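Local structure of alpha-L-rhamnosidase (Streptomyces avermitilis, 3W5M) at residues L305-R310 with E413-G418. The protein hydrolyses terminal non-reducing alpha-L-rhamnose residues from rhamnosides, releasing L-rhamnose from citrus flavonoids and gum arabic, and binds rhamnose through a calcium-dependent carbohydrate-binding module. Residues are numbered along the deposited sequence; the frame is centred on the assembly and turned at random.
Sequences LRHEFR and ERITSG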
# COMPACT_ATOMS: atom_id res chain seq x y z
N LEU A 305 20.00 -7.53 -15.56
CA LEU A 305 21.39 -7.14 -15.25
C LEU A 305 22.09 -8.34 -14.63
O LEU A 305 21.48 -9.08 -13.86
CB LEU A 305 21.42 -5.93 -14.32
CG LEU A 305 21.11 -4.54 -14.90
CD1 LEU A 305 19.69 -4.36 -15.40
CD2 LEU A 305 21.34 -3.53 -13.77
N ARG A 306 23.36 -8.58 -14.97
CA ARG A 306 24.02 -9.76 -14.42
C ARG A 306 25.51 -9.57 -14.33
O ARG A 306 26.08 -8.74 -15.05
CB ARG A 306 23.76 -11.02 -15.26
CG ARG A 306 24.45 -11.00 -16.62
CD ARG A 306 24.06 -12.22 -17.47
NE ARG A 306 24.17 -13.50 -16.77
CZ ARG A 306 25.26 -14.27 -16.72
NH1 ARG A 306 26.39 -13.87 -17.29
NH2 ARG A 306 25.22 -15.43 -16.07
N HIS A 307 26.11 -10.41 -13.50
CA HIS A 307 27.54 -10.44 -13.27
C HIS A 307 27.98 -11.84 -12.88
O HIS A 307 27.46 -12.40 -11.90
CB HIS A 307 27.86 -9.47 -12.15
CG HIS A 307 29.31 -9.45 -11.77
ND1 HIS A 307 30.32 -9.18 -12.67
CD2 HIS A 307 29.91 -9.63 -10.57
CE1 HIS A 307 31.48 -9.20 -12.04
NE2 HIS A 307 31.27 -9.48 -10.77
N GLU A 308 28.94 -12.40 -13.62
CA GLU A 308 29.61 -13.64 -13.18
C GLU A 308 30.92 -13.36 -12.44
O GLU A 308 31.59 -12.35 -12.73
CB GLU A 308 29.86 -14.62 -14.34
CG GLU A 308 28.55 -15.23 -14.84
CD GLU A 308 28.74 -16.33 -15.88
OE1 GLU A 308 29.67 -17.16 -15.73
OE2 GLU A 308 27.94 -16.37 -16.85
N PHE A 309 31.24 -14.22 -11.50
CA PHE A 309 32.43 -14.09 -10.67
C PHE A 309 32.83 -15.45 -10.12
O PHE A 309 32.03 -16.39 -10.07
CB PHE A 309 32.19 -13.08 -9.51
CG PHE A 309 30.98 -13.42 -8.67
CD1 PHE A 309 29.70 -13.11 -9.12
CD2 PHE A 309 31.13 -14.08 -7.46
CE1 PHE A 309 28.60 -13.45 -8.35
CE2 PHE A 309 30.04 -14.41 -6.68
CZ PHE A 309 28.76 -14.10 -7.13
N ARG A 310 34.09 -15.54 -9.71
CA ARG A 310 34.67 -16.76 -9.18
C ARG A 310 34.87 -16.59 -7.68
O ARG A 310 35.30 -15.53 -7.22
CB ARG A 310 36.00 -17.01 -9.91
CG ARG A 310 36.65 -18.37 -9.73
CD ARG A 310 38.15 -18.28 -9.97
NE ARG A 310 38.80 -19.58 -10.14
CZ ARG A 310 40.12 -19.79 -10.13
NH1 ARG A 310 40.97 -18.77 -9.95
NH2 ARG A 310 40.61 -21.02 -10.30
N GLU A 413 34.95 -12.34 0.77
CA GLU A 413 34.93 -11.79 -0.57
C GLU A 413 33.72 -10.88 -0.61
O GLU A 413 32.69 -11.18 -0.01
CB GLU A 413 34.77 -12.91 -1.62
CG GLU A 413 35.91 -13.93 -1.66
CD GLU A 413 37.26 -13.33 -2.07
OE1 GLU A 413 37.29 -12.24 -2.67
OE2 GLU A 413 38.30 -13.97 -1.79
N ARG A 414 33.85 -9.77 -1.32
CA ARG A 414 32.72 -8.88 -1.55
C ARG A 414 32.52 -8.68 -3.05
O ARG A 414 33.44 -8.27 -3.77
CB ARG A 414 32.96 -7.54 -0.82
CG ARG A 414 31.74 -6.65 -0.80
CD ARG A 414 32.06 -5.30 -0.18
NE ARG A 414 32.32 -5.44 1.25
CZ ARG A 414 32.39 -4.42 2.10
NH1 ARG A 414 32.21 -3.18 1.68
NH2 ARG A 414 32.66 -4.66 3.37
N ILE A 415 31.31 -8.98 -3.53
CA ILE A 415 30.97 -8.82 -4.94
C ILE A 415 29.92 -7.71 -4.96
O ILE A 415 28.99 -7.73 -4.17
CB ILE A 415 30.40 -10.14 -5.53
CG1 ILE A 415 31.38 -11.32 -5.33
CG2 ILE A 415 29.99 -9.95 -6.99
CD1 ILE A 415 32.72 -11.15 -6.04
N THR A 416 30.10 -6.71 -5.82
CA THR A 416 29.15 -5.60 -5.85
C THR A 416 28.69 -5.24 -7.25
O THR A 416 29.36 -5.53 -8.25
CB THR A 416 29.75 -4.31 -5.22
OG1 THR A 416 30.91 -3.94 -5.96
CG2 THR A 416 30.12 -4.50 -3.75
N SER A 417 27.54 -4.58 -7.30
CA SER A 417 27.11 -3.85 -8.46
C SER A 417 28.15 -2.80 -8.81
O SER A 417 28.70 -2.11 -7.91
CB SER A 417 25.75 -3.19 -8.19
OG SER A 417 25.77 -2.36 -7.03
N GLY A 418 28.39 -2.68 -10.10
CA GLY A 418 29.41 -1.79 -10.66
C GLY A 418 29.59 -1.97 -12.16
O GLY A 418 28.82 -2.69 -12.82
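Phe-309 and His-307 of strand 303-311 meet Ile-415 of strand 412-416 from facing sheets, and the two strands run antiparallel. The CA atoms of Phe-309 and Ile-415 stand 7.9 Å apart, and those of His-307 and Ser-417 8.2 Å, too far for backbone pairing; each strand takes its partners within its own sheet, Phe-309 from Asn-370 and Glu-413 from Val-405. The two facing sheets, with strand 412-416 at the edge of its own, form a beta-sandwich.

Ile-415 CG1 sits over one face of the Phe-309 ring, 27° off the ring normal, a CH-pi contact displaced toward the rim. The distance from CG1 to the ring centroid is 3.9 Å. CD1 continues past the same side of the ring, 3.6 Å from Phe-309 CD2. Chi1 of Phe-309 (54°) swings the ring to its place, CG between the backbone N and the carbonyl carbon, and chi2 (-79°) turns its face to Ile-415. The CG2 methyl lies between the two rings, 3.8 Å from Phe-309 CD1; it meets the imidazole in plane, at the edge, 3.6 Å from His-307 CD2. Leu-403 of strand 398-407 also touches Phe-309.

On the side of the strand turned away from Ile-415, Arg-306 forms a salt bridge with Glu-308: NH1 and NH2 converge end-on, through bent bonds, on the anti side of OE2, each 3.0 Å from it. Asp-455 offers NH1 a second carboxylate, Trp-448 O takes NE, and the backbone N atoms of Gly-452 and Phe-453 bond to the Glu-308 carboxylate. Charge is thus paired on one side of the strand, whereas between the two segments the contact is apolar and CH-pi; Trp-421 bridges them further, stacking on His-307 and bonding through NE1 to Thr-416 O.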